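Pyridine nucleotide-disulphide oxidoreductase dimerisation region (Escherichia coli BL21, PDB 6KYY) is a hypochlorous acid-induced, FAD-containing disulfide reductase that probably takes part in resistance to reactive chlorine species. Local coordinates at residues L304-T307 with Y308-L311; R327-D330 with D331-N334; I388-K392 with T393-L397; E438-N441 with D442-L446. One frame throughout, in Å; residues are numbered along the deposited sequence.

Contact 1 of 4, residues L304-T307 with Y308-L311. With FAD (flavin-adenine dinucleotide), chain N.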
loop_
_atom_site.group_PDB
_atom_site.type_symbol
_atom_site.label_atom_id
_atom_site.label_comp_id
_atom_site.label_asym_id
_atom_site.label_seq_id
_atom_site.Cartn_x
_atom_site.Cartn_y
_atom_site.Cartn_z
ATOM N N LEU B 304 9.395 10.914 -19.862
ATOM C CA LEU B 304 9.661 10.578 -18.470
ATOM C C LEU B 304 10.081 9.119 -18.353
ATOM O O LEU B 304 9.456 8.229 -18.938
ATOM C CB LEU B 304 8.427 10.855 -17.612
ATOM C CG LEU B 304 7.927 12.304 -17.607
ATOM C CD1 LEU B 304 6.622 12.419 -16.834
ATOM C CD2 LEU B 304 8.978 13.248 -17.037
ATOM N N GLN B 305 11.157 8.876 -17.601
ATOM C CA GLN B 305 11.762 7.546 -17.515
ATOM C C GLN B 305 11.070 6.755 -16.409
ATOM O O GLN B 305 11.584 6.580 -15.302
ATOM C CB GLN B 305 13.264 7.655 -17.282
ATOM C CG GLN B 305 14.068 7.903 -18.548
ATOM C CD GLN B 305 15.447 8.466 -18.264
ATOM O OE1 GLN B 305 15.970 8.331 -17.158
ATOM N NE2 GLN B 305 16.045 9.100 -19.268
ATOM N N PHE B 306 9.876 6.264 -16.730
ATOM C CA PHE B 306 9.127 5.382 -15.851
ATOM C C PHE B 306 8.696 4.150 -16.632
ATOM O O PHE B 306 8.593 4.172 -17.861
ATOM C CB PHE B 306 7.896 6.075 -15.249
ATOM C CG PHE B 306 8.227 7.255 -14.385
ATOM C CD1 PHE B 306 7.754 8.516 -14.705
ATOM C CD2 PHE B 306 9.011 7.106 -13.254
ATOM C CE1 PHE B 306 8.057 9.605 -13.913
ATOM C CE2 PHE B 306 9.318 8.192 -12.458
ATOM C CZ PHE B 306 8.842 9.444 -12.790
ATOM N N THR B 307 8.449 3.065 -15.898
ATOM C CA THR B 307 7.997 1.834 -16.538
ATOM C C THR B 307 6.541 1.943 -16.973
ATOM O O THR B 307 6.160 1.419 -18.026
ATOM C CB THR B 307 8.189 0.650 -15.590
ATOM O OG1 THR B 307 9.499 0.709 -15.014
ATOM C CG2 THR B 307 8.033 -0.664 -16.337
ATOM N N TYR B 308 5.715 2.631 -16.182
ATOM C CA TYR B 308 4.299 2.765 -16.497
ATOM C C TYR B 308 4.032 3.771 -17.611
ATOM O O TYR B 308 2.933 3.767 -18.176
ATOM C CB TYR B 308 3.513 3.149 -15.237
ATOM C CG TYR B 308 4.201 4.159 -14.341
ATOM C CD1 TYR B 308 3.881 5.505 -14.414
ATOM C CD2 TYR B 308 5.156 3.763 -13.412
ATOM C CE1 TYR B 308 4.499 6.434 -13.600
ATOM C CE2 TYR B 308 5.780 4.685 -12.594
ATOM C CZ TYR B 308 5.447 6.019 -12.693
ATOM O OH TYR B 308 6.062 6.944 -11.883
ATOM N N ILE B 309 4.997 4.632 -17.939
ATOM C CA ILE B 309 4.849 5.489 -19.111
ATOM C C ILE B 309 5.199 4.716 -20.376
ATOM O O ILE B 309 4.551 4.879 -21.417
ATOM C CB ILE B 309 5.700 6.766 -18.962
ATOM C CG1 ILE B 309 4.954 7.809 -18.133
ATOM C CG2 ILE B 309 6.040 7.365 -20.318
ATOM C CD1 ILE B 309 4.453 7.290 -16.821
ATOM N N SER B 310 6.219 3.857 -20.303
ATOM C CA SER B 310 6.481 2.931 -21.398
ATOM C C SER B 310 5.310 1.974 -21.592
ATOM O O SER B 310 4.979 1.608 -22.726
ATOM C CB SER B 310 7.772 2.157 -21.130
ATOM O OG SER B 310 8.247 1.526 -22.308
ATOM N N LEU B 311 4.666 1.564 -20.496
ATOM C CA LEU B 311 3.487 0.710 -20.609
ATOM C C LEU B 311 2.343 1.443 -21.296
ATOM O O LEU B 311 1.645 0.865 -22.139
ATOM C CB LEU B 311 3.052 0.218 -19.228
ATOM C CG LEU B 311 1.946 -0.839 -19.238
ATOM C CD1 LEU B 311 2.427 -2.111 -19.920
ATOM C CD2 LEU B 311 1.448 -1.135 -17.830
HETATM P PA FAD N . 14.129 -0.823 -21.390
HETATM O O1A FAD N . 15.208 0.127 -21.029
HETATM O O2A FAD N . 13.401 -1.484 -20.214
HETATM O O5B FAD N . 14.674 -1.933 -22.356
HETATM C C5B FAD N . 15.892 -1.741 -23.105
HETATM C C4B FAD N . 16.309 -3.066 -23.694
HETATM O O4B FAD N . 16.718 -2.884 -25.070
HETATM C C3B FAD N . 17.470 -3.759 -22.980
HETATM O O3B FAD N . 17.194 -5.143 -22.804
HETATM C C2B FAD N . 18.653 -3.523 -23.923
HETATM O O2B FAD N . 19.608 -4.576 -23.848
HETATM C C1B FAD N . 17.954 -3.529 -25.279
HETATM N N9A FAD N . 18.676 -2.822 -26.333
HETATM C C8A FAD N . 19.241 -1.577 -26.261
HETATM N N7A FAD N . 19.832 -1.191 -27.368
HETATM C C5A FAD N . 19.642 -2.261 -28.230
HETATM C C6A FAD N . 20.028 -2.485 -29.566
HETATM N N6A FAD N . 20.715 -1.605 -30.299
HETATM N N1A FAD N . 19.677 -3.662 -30.131
HETATM C C2A FAD N . 18.990 -4.546 -29.404
HETATM N N3A FAD N . 18.573 -4.446 -28.140
HETATM C C4A FAD N . 18.931 -3.273 -27.606
HETATM N N1 FAD N . 10.795 3.194 -13.394
HETATM C C2 FAD N . 9.669 3.222 -12.622
HETATM O O2 FAD N . 8.544 3.336 -13.121
HETATM N N3 FAD N . 9.778 3.120 -11.246
HETATM C C4 FAD N . 10.951 3.006 -10.528
HETATM O O4 FAD N . 10.918 2.912 -9.303
HETATM C C4X FAD N . 12.144 2.981 -11.358
HETATM N N5 FAD N . 13.295 2.840 -10.769
HETATM C C5X FAD N . 14.431 2.811 -11.561
HETATM C C6 FAD N . 15.673 2.680 -10.943
HETATM C C7 FAD N . 16.844 2.645 -11.693
HETATM C C7M FAD N . 18.169 2.502 -10.992
HETATM C C8 FAD N . 16.775 2.743 -13.092
HETATM C C8M FAD N . 18.023 2.708 -13.932
HETATM C C9 FAD N . 15.536 2.875 -13.712
HETATM C C9A FAD N . 14.368 2.908 -12.959
HETATM N N10 FAD N . 13.098 3.034 -13.556
HETATM C C10 FAD N . 11.963 3.076 -12.784
HETATM C "C1'" FAD N . 12.962 3.151 -15.015
HETATM C "C2'" FAD N . 12.725 1.814 -15.710
HETATM O "O2'" FAD N . 13.856 0.959 -15.538
HETATM C "C3'" FAD N . 12.505 2.058 -17.204
HETATM O "O3'" FAD N . 11.881 3.324 -17.378
HETATM C "C4'" FAD N . 11.660 0.989 -17.898
HETATM O "O4'" FAD N . 12.393 -0.235 -17.956
HETATM C "C5'" FAD N . 11.217 1.406 -19.286
HETATM O "O5'" FAD N . 12.256 1.076 -20.230
HETATM P P FAD N . 11.945 0.926 -21.767
HETATM O O1P FAD N . 10.574 0.269 -21.953
HETATM O O2P FAD N . 12.103 2.225 -22.457
HETATM O O3P FAD N . 13.042 -0.096 -22.285
#
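F306 and Y308 lie side by side at the start of helix 307-321, where F306 is the N-cap and the first turn faces the flavin. Their planes are only 10° apart but slid past each other, with ring centroids at 4.9 Å, so there is little ring-on-ring overlap. What overlaps instead is substituent on ring: Y308 OH sits over the centre of the F306 ring, and F306 CB lies 3.7 Å from the centroid of the Y308 ring, a CH-pi contact. Y308 owes this to its first torsion (chi1 40°), which puts CG between backbone N and carbonyl carbon and swings the ring back toward the N-cap residue. P336 O fixes its hydroxyl by a hydrogen bond. I309 CD1 adds apolar contact, 4.0 Å from F306 CB. Backbone bonding starts weakly, S310 N to F306 O, and firms up with L311 N to T307 O at 2.9 Å. The T307 amide at the helix start points at the flavin C2 carbonyl, consistent with the helix start favouring negative charge there, as in related reductases. T307 N donates almost straight to FAD O2 (2.8 Å, 170°), while S310 OG, anti to its own N, donates to phosphate oxygen O1P at 2.7 Å.

Contact 2 of 4, residues R327-D330 with D331-N334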
loop_
_atom_site.group_PDB
_atom_site.type_symbol
_atom_site.label_atom_id
_atom_site.label_comp_id
_atom_site.label_asym_id
_atom_site.label_seq_id
_atom_site.Cartn_x
_atom_site.Cartn_y
_atom_site.Cartn_z
ATOM N N ARG B 327 -5.675 6.116 -29.199
ATOM C CA ARG B 327 -5.272 6.786 -27.976
ATOM C C ARG B 327 -4.053 7.656 -28.275
ATOM O O ARG B 327 -3.442 7.563 -29.341
ATOM C CB ARG B 327 -4.965 5.770 -26.876
ATOM C CG ARG B 327 -6.174 5.376 -26.040
ATOM C CD ARG B 327 -5.788 5.101 -24.596
ATOM N NE ARG B 327 -4.966 6.171 -24.042
ATOM C CZ ARG B 327 -3.809 5.975 -23.421
ATOM N NH1 ARG B 327 -3.336 4.748 -23.274
ATOM N NH2 ARG B 327 -3.123 7.006 -22.948
ATOM N N SER B 328 -3.695 8.512 -27.322
ATOM C CA SER B 328 -2.623 9.466 -27.566
ATOM C C SER B 328 -1.881 9.753 -26.270
ATOM O O SER B 328 -2.382 9.494 -25.174
ATOM C CB SER B 328 -3.165 10.768 -28.163
ATOM O OG SER B 328 -2.386 11.873 -27.744
ATOM N N THR B 329 -0.664 10.287 -26.410
ATOM C CA THR B 329 0.039 10.802 -25.242
ATOM C C THR B 329 -0.595 12.086 -24.728
ATOM O O THR B 329 -0.352 12.468 -23.578
ATOM C CB THR B 329 1.521 11.044 -25.550
ATOM O OG1 THR B 329 1.655 12.151 -26.451
ATOM C CG2 THR B 329 2.158 9.803 -26.157
ATOM N N ASP B 330 -1.402 12.760 -25.553
ATOM C CA ASP B 330 -2.206 13.878 -25.079
ATOM C C ASP B 330 -3.277 13.443 -24.087
ATOM O O ASP B 330 -3.933 14.304 -23.494
ATOM C CB ASP B 330 -2.868 14.600 -26.257
ATOM C CG ASP B 330 -1.878 15.396 -27.091
ATOM O OD1 ASP B 330 -2.221 15.752 -28.239
ATOM O OD2 ASP B 330 -0.761 15.666 -26.601
ATOM N N ASP B 331 -3.480 12.137 -23.906
ATOM C CA ASP B 331 -4.410 11.630 -22.906
ATOM C C ASP B 331 -3.811 11.597 -21.507
ATOM O O ASP B 331 -4.533 11.299 -20.550
ATOM C CB ASP B 331 -4.879 10.222 -23.283
ATOM C CG ASP B 331 -5.869 10.222 -24.428
ATOM O OD1 ASP B 331 -5.437 10.075 -25.591
ATOM O OD2 ASP B 331 -7.082 10.362 -24.166
ATOM N N ARG B 332 -2.522 11.894 -21.367
ATOM C CA ARG B 332 -1.847 11.777 -20.082
ATOM C C ARG B 332 -2.080 13.023 -19.237
ATOM O O ARG B 332 -1.890 14.148 -19.707
ATOM C CB ARG B 332 -0.349 11.558 -20.290
ATOM C CG ARG B 332 0.068 10.100 -20.300
ATOM C CD ARG B 332 1.421 9.926 -20.961
ATOM N NE ARG B 332 1.558 8.612 -21.578
ATOM C CZ ARG B 332 2.546 8.273 -22.399
ATOM N NH1 ARG B 332 3.486 9.157 -22.707
ATOM N NH2 ARG B 332 2.594 7.052 -22.914
ATOM N N LYS B 333 -2.488 12.819 -17.987
ATOM C CA LYS B 333 -2.645 13.922 -17.052
ATOM C C LYS B 333 -2.393 13.414 -15.641
ATOM O O LYS B 333 -2.679 12.256 -15.321
ATOM C CB LYS B 333 -4.035 14.565 -17.158
ATOM C CG LYS B 333 -5.188 13.685 -16.704
ATOM C CD LYS B 333 -6.479 14.487 -16.639
ATOM C CE LYS B 333 -7.699 13.586 -16.544
ATOM N NZ LYS B 333 -8.874 14.315 -15.990
ATOM N N ASN B 334 -1.843 14.295 -14.807
ATOM C CA ASN B 334 -1.525 14.001 -13.411
ATOM C C ASN B 334 -0.735 12.697 -13.288
ATOM O O ASN B 334 -1.144 11.743 -12.624
ATOM C CB ASN B 334 -2.794 13.959 -12.557
ATOM C CG ASN B 334 -3.685 15.166 -12.775
ATOM O OD1 ASN B 334 -3.221 16.306 -12.756
ATOM N ND2 ASN B 334 -4.978 14.921 -12.963
#
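S328 and D331 tie the two ends of a short 3-10 turn that begins with an ST turn, in the loop between helix 307-321 and strand 337-339. Hydrogen bonds come first. S328 OG accepts from D330 N at 2.6 Å, which makes the ST turn. D331 then returns to the same serine twice: its N donates to S328 O at 3.1 Å, and its OD1 takes a weak, bent bond from S328 N (2.9 Å, 127°). R332 N continues the turn to T329 O at 3.2 Å. Both backbone bonds span three residues, as in a 3-10 turn. Charge is the second element. R327, bent at chi2 and chi3, brings its guanidinium edge to D331 CB, with the two flat groups nearly perpendicular at 78°. NE remains 4.2 Å from D331 OD1, beyond a salt bridge. The stronger partners of both arginines lie on helix 307-321: D312 pairs with R327 and R332, and D313 with R332, so the turn is strapped to that helix. Apolar packing is slight. R332 runs extended from CG to NE and carries its guanidinium past T329, whose CG2 rests over one face, 3.8 Å from NH1.

Contact 3 of 4, residues I388-K392 with T393-L397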
loop_
_atom_site.group_PDB
_atom_site.type_symbol
_atom_site.label_atom_id
_atom_site.label_comp_id
_atom_site.label_asym_id
_atom_site.label_seq_id
_atom_site.Cartn_x
_atom_site.Cartn_y
_atom_site.Cartn_z
ATOM N N ILE B 388 -2.734 20.264 -1.853
ATOM C CA ILE B 388 -3.129 21.621 -2.208
ATOM C C ILE B 388 -4.549 21.576 -2.748
ATOM O O ILE B 388 -4.833 20.846 -3.706
ATOM C CB ILE B 388 -2.166 22.242 -3.231
ATOM C CG1 ILE B 388 -0.728 22.144 -2.719
ATOM C CG2 ILE B 388 -2.533 23.693 -3.500
ATOM C CD1 ILE B 388 0.288 21.935 -3.807
ATOM N N VAL B 389 -5.435 22.355 -2.136
ATOM C CA VAL B 389 -6.837 22.434 -2.523
ATOM C C VAL B 389 -7.069 23.776 -3.200
ATOM O O VAL B 389 -6.601 24.812 -2.714
ATOM C CB VAL B 389 -7.766 22.264 -1.309
ATOM C CG1 VAL B 389 -9.224 22.387 -1.730
ATOM C CG2 VAL B 389 -7.504 20.930 -0.627
ATOM N N ASP B 390 -7.775 23.757 -4.328
ATOM C CA ASP B 390 -8.178 24.978 -5.015
ATOM C C ASP B 390 -9.567 25.371 -4.526
ATOM O O ASP B 390 -10.510 24.578 -4.619
ATOM C CB ASP B 390 -8.161 24.775 -6.531
ATOM C CG ASP B 390 -8.818 25.916 -7.287
ATOM O OD1 ASP B 390 -9.336 25.667 -8.396
ATOM O OD2 ASP B 390 -8.810 27.061 -6.786
ATOM N N ASN B 391 -9.694 26.598 -4.016
ATOM C CA ASN B 391 -10.906 26.994 -3.305
ATOM C C ASN B 391 -12.070 27.299 -4.240
ATOM O O ASN B 391 -13.228 27.096 -3.859
ATOM C CB ASN B 391 -10.619 28.206 -2.419
ATOM C CG ASN B 391 -10.040 27.817 -1.073
ATOM O OD1 ASN B 391 -10.354 26.757 -0.531
ATOM N ND2 ASN B 391 -9.190 28.678 -0.525
ATOM N N LYS B 392 -11.796 27.790 -5.451
ATOM C CA LYS B 392 -12.885 28.123 -6.364
ATOM C C LYS B 392 -13.597 26.876 -6.875
ATOM O O LYS B 392 -14.817 26.898 -7.075
ATOM C CB LYS B 392 -12.355 28.956 -7.534
ATOM C CG LYS B 392 -13.280 29.013 -8.743
ATOM C CD LYS B 392 -12.917 30.158 -9.676
ATOM C CE LYS B 392 -13.559 31.462 -9.232
ATOM N NZ LYS B 392 -13.190 32.594 -10.126
ATOM N N THR B 393 -12.864 25.778 -7.070
ATOM C CA THR B 393 -13.420 24.570 -7.663
ATOM C C THR B 393 -13.536 23.400 -6.696
ATOM O O THR B 393 -14.162 22.394 -7.050
ATOM C CB THR B 393 -12.568 24.130 -8.864
ATOM O OG1 THR B 393 -11.296 23.661 -8.402
ATOM C CG2 THR B 393 -12.357 25.291 -9.824
ATOM N N GLN B 394 -12.953 23.498 -5.500
ATOM C CA GLN B 394 -12.871 22.428 -4.506
ATOM C C GLN B 394 -12.025 21.250 -4.976
ATOM O O GLN B 394 -11.991 20.215 -4.301
ATOM C CB GLN B 394 -14.257 21.921 -4.084
ATOM C CG GLN B 394 -15.061 22.909 -3.253
ATOM C CD GLN B 394 -15.367 22.392 -1.859
ATOM O OE1 GLN B 394 -15.981 21.337 -1.696
ATOM N NE2 GLN B 394 -14.939 23.135 -0.845
ATOM N N ARG B 395 -11.336 21.377 -6.108
ATOM C CA ARG B 395 -10.494 20.308 -6.618
ATOM C C ARG B 395 -9.121 20.336 -5.949
ATOM O O ARG B 395 -8.734 21.309 -5.293
ATOM C CB ARG B 395 -10.340 20.422 -8.135
ATOM C CG ARG B 395 -11.556 19.973 -8.929
ATOM C CD ARG B 395 -11.217 19.790 -10.401
ATOM N NE ARG B 395 -11.698 20.898 -11.221
ATOM C CZ ARG B 395 -10.976 21.971 -11.529
ATOM N NH1 ARG B 395 -9.732 22.087 -11.085
ATOM N NH2 ARG B 395 -11.498 22.931 -12.282
ATOM N N MET B 396 -8.379 19.248 -6.122
ATOM C CA MET B 396 -7.025 19.130 -5.601
ATOM C C MET B 396 -6.029 19.324 -6.737
ATOM O O MET B 396 -6.184 18.737 -7.812
ATOM C CB MET B 396 -6.813 17.773 -4.929
ATOM C CG MET B 396 -7.796 17.491 -3.803
ATOM S SD MET B 396 -7.781 15.786 -3.217
ATOM C CE MET B 396 -7.056 14.947 -4.615
ATOM N N LEU B 397 -5.011 20.151 -6.496
ATOM C CA LEU B 397 -4.020 20.462 -7.516
ATOM C C LEU B 397 -2.756 19.622 -7.405
ATOM O O LEU B 397 -2.054 19.452 -8.408
ATOM C CB LEU B 397 -3.643 21.946 -7.452
ATOM C CG LEU B 397 -4.818 22.922 -7.523
ATOM C CD1 LEU B 397 -4.383 24.324 -7.127
ATOM C CD2 LEU B 397 -5.436 22.919 -8.913
#
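T393 and D390 meet through their side chains: T393 OG1 donates to D390 OD1 at 2.8 Å, approaching from above the carboxylate plane. The threonine places its hydroxyl there with chi1 at 69°, between its own backbone N and carbonyl carbon, while CG2 lies 3.4 Å from the same OD1. That hydroxyl is used twice, since it also accepts from R395 N at 3.2 Å in an ST turn. R395 folds back so that one face of its guanidinium lies under T393 OG1; its charge is near D390 OD1, but no N-H points at it. These bonds close the loop of a beta hairpin, strands 384-390 and 396-402, in the antiparallel sheet of the dimerisation domain. D390 works through its backbone as well, its N donating nearly straight to R395 O (2.8 Å, 172°) and its O taking a weak bond from Q394 N. One step along, V389 and M396 form a non-hydrogen-bonded pair. L397 is the third main contributor: its N bonds to I388 O at 2.9 Å, and its isobutyl group lies against D390 CB (3.9 Å from CD1) and crosses I388 at about a right angle, CD1 to CG2 4.1 Å. I362 of strand 362-368 touches both I388 and L397.

Contact 4 of 4, residues E438-N441 with D442-L446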
loop_
_atom_site.group_PDB
_atom_site.type_symbol
_atom_site.label_atom_id
_atom_site.label_comp_id
_atom_site.label_asym_id
_atom_site.label_seq_id
_atom_site.Cartn_x
_atom_site.Cartn_y
_atom_site.Cartn_z
ATOM N N GLU B 438 -6.217 5.598 4.939
ATOM C CA GLU B 438 -7.270 6.200 5.747
ATOM C C GLU B 438 -6.882 7.569 6.281
ATOM O O GLU B 438 -7.767 8.378 6.576
ATOM C CB GLU B 438 -7.633 5.281 6.914
ATOM C CG GLU B 438 -6.558 5.201 7.979
ATOM C CD GLU B 438 -7.084 4.727 9.312
ATOM O OE1 GLU B 438 -8.213 5.113 9.680
ATOM O OE2 GLU B 438 -6.368 3.966 9.995
ATOM N N SER B 439 -5.583 7.850 6.409
ATOM C CA SER B 439 -5.154 9.154 6.899
ATOM C C SER B 439 -5.583 10.282 5.972
ATOM O O SER B 439 -5.584 11.445 6.390
ATOM C CB SER B 439 -3.639 9.176 7.089
ATOM O OG SER B 439 -2.969 8.829 5.890
ATOM N N LEU B 440 -5.947 9.964 4.727
ATOM C CA LEU B 440 -6.546 10.962 3.850
ATOM C C LEU B 440 -7.862 11.488 4.409
ATOM O O LEU B 440 -8.285 12.588 4.037
ATOM C CB LEU B 440 -6.758 10.378 2.451
ATOM C CG LEU B 440 -5.492 10.039 1.658
ATOM C CD1 LEU B 440 -5.826 9.210 0.426
ATOM C CD2 LEU B 440 -4.739 11.302 1.270
ATOM N N ASN B 441 -8.520 10.726 5.288
ATOM C CA ASN B 441 -9.659 11.262 6.026
ATOM C C ASN B 441 -9.222 12.408 6.929
ATOM O O ASN B 441 -9.867 13.462 6.976
ATOM C CB ASN B 441 -10.321 10.159 6.855
ATOM C CG ASN B 441 -11.194 9.244 6.024
ATOM O OD1 ASN B 441 -11.600 9.590 4.915
ATOM N ND2 ASN B 441 -11.492 8.065 6.559
ATOM N N ASP B 442 -8.118 12.216 7.654
ATOM C CA ASP B 442 -7.628 13.241 8.567
ATOM C C ASP B 442 -6.860 14.340 7.844
ATOM O O ASP B 442 -6.794 15.470 8.341
ATOM C CB ASP B 442 -6.746 12.604 9.643
ATOM C CG ASP B 442 -7.332 11.316 10.195
ATOM O OD1 ASP B 442 -6.620 10.291 10.201
ATOM O OD2 ASP B 442 -8.505 11.331 10.624
ATOM N N LEU B 443 -6.283 14.039 6.677
ATOM C CA LEU B 443 -5.476 15.036 5.978
ATOM C C LEU B 443 -6.341 16.143 5.387
ATOM O O LEU B 443 -6.002 17.327 5.496
ATOM C CB LEU B 443 -4.643 14.370 4.884
ATOM C CG LEU B 443 -3.940 15.334 3.923
ATOM C CD1 LEU B 443 -2.946 16.213 4.671
ATOM C CD2 LEU B 443 -3.251 14.582 2.792
ATOM N N PHE B 444 -7.456 15.781 4.754
ATOM C CA PHE B 444 -8.341 16.750 4.125
ATOM C C PHE B 444 -9.486 17.177 5.033
ATOM O O PHE B 444 -10.374 17.915 4.592
ATOM C CB PHE B 444 -8.878 16.193 2.806
ATOM C CG PHE B 444 -7.820 16.026 1.753
ATOM C CD1 PHE B 444 -7.411 14.764 1.352
ATOM C CD2 PHE B 444 -7.222 17.133 1.177
ATOM C CE1 PHE B 444 -6.430 14.612 0.384
ATOM C CE2 PHE B 444 -6.244 16.986 0.215
ATOM C CZ PHE B 444 -5.847 15.722 -0.183
ATOM N N SER B 445 -9.479 16.740 6.294
ATOM C CA SER B 445 -10.338 17.367 7.289
ATOM C C SER B 445 -9.792 18.719 7.719
ATOM O O SER B 445 -10.550 19.549 8.232
ATOM C CB SER B 445 -10.498 16.456 8.507
ATOM O OG SER B 445 -11.153 15.249 8.160
ATOM N N LEU B 446 -8.501 18.962 7.498
ATOM C CA LEU B 446 -7.849 20.220 7.836
ATOM C C LEU B 446 -8.157 21.334 6.846
ATOM O O LEU B 446 -7.513 22.386 6.902
ATOM C CB LEU B 446 -6.334 20.015 7.926
ATOM C CG LEU B 446 -5.845 18.847 8.783
ATOM C CD1 LEU B 446 -4.488 18.359 8.303
ATOM C CD2 LEU B 446 -5.786 19.250 10.248
#
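L440 and F444 run alongside each other on the packed side of helix 439-443 and the residue that follows it, pointing the same way, with L440 CD2 3.8 Å from F444 CE1. The same methyl reaches L443 CD2 at 3.9 Å, so one leucine branch serves two neighbours. L443, with CG anti to its backbone N (chi1 170°), sets that CG over one face of the F444 ring, whereas L440 O lies at the ring edge. Strands 362-368 and 384-390 take up this side through V365, L367, L385 and A387. L443 N bonds to S439 O at 2.7 Å, and the backbone slackens one residue on, where F444 N to L440 O is weak at 3.4 Å; F444 is where the chain leaves helical geometry. The opposite character belongs to D442 and S445. D442, partly exposed, lies along the S439 backbone, CB 3.6 Å from S439 O, and also touches L367, while solvent-exposed S445 turns OG to N441 O in a hydrogen bond whose modelled length is doubtful. At the start of the helix, S439 OG is held by M436 O, and E438 OE2 bonds to H433 ND1. H433 is the probable proton acceptor; E438, at the start of this short helix, would hold its imidazole ring in one orientation, consistent with the His-Glu pairing of class I disulfide reductases.

Contacts 1 and 2 adjoin, centres 13 Å apart, with R332 NH2 packing 3.3 Å from I309 O, so the loop 327-334 lies against the helix whose start faces the flavin. Contacts 3 and 4 form a second pair in the dimerisation domain, centres 15 Å apart, where M396 SD meets F444 CZ at 3.6 Å. Within one chain the centres of contacts 1 and 4 are about 30 Å apart, but the dimer closes the gap: N441 packs on L311 of the second subunit, and T307 meets H433 of the second subunit beside the FAD. The side chain of T307 is about 3 Å from a bound copper ion, that of E438 about 7 Å from one. Contact 3 lies away from these sites.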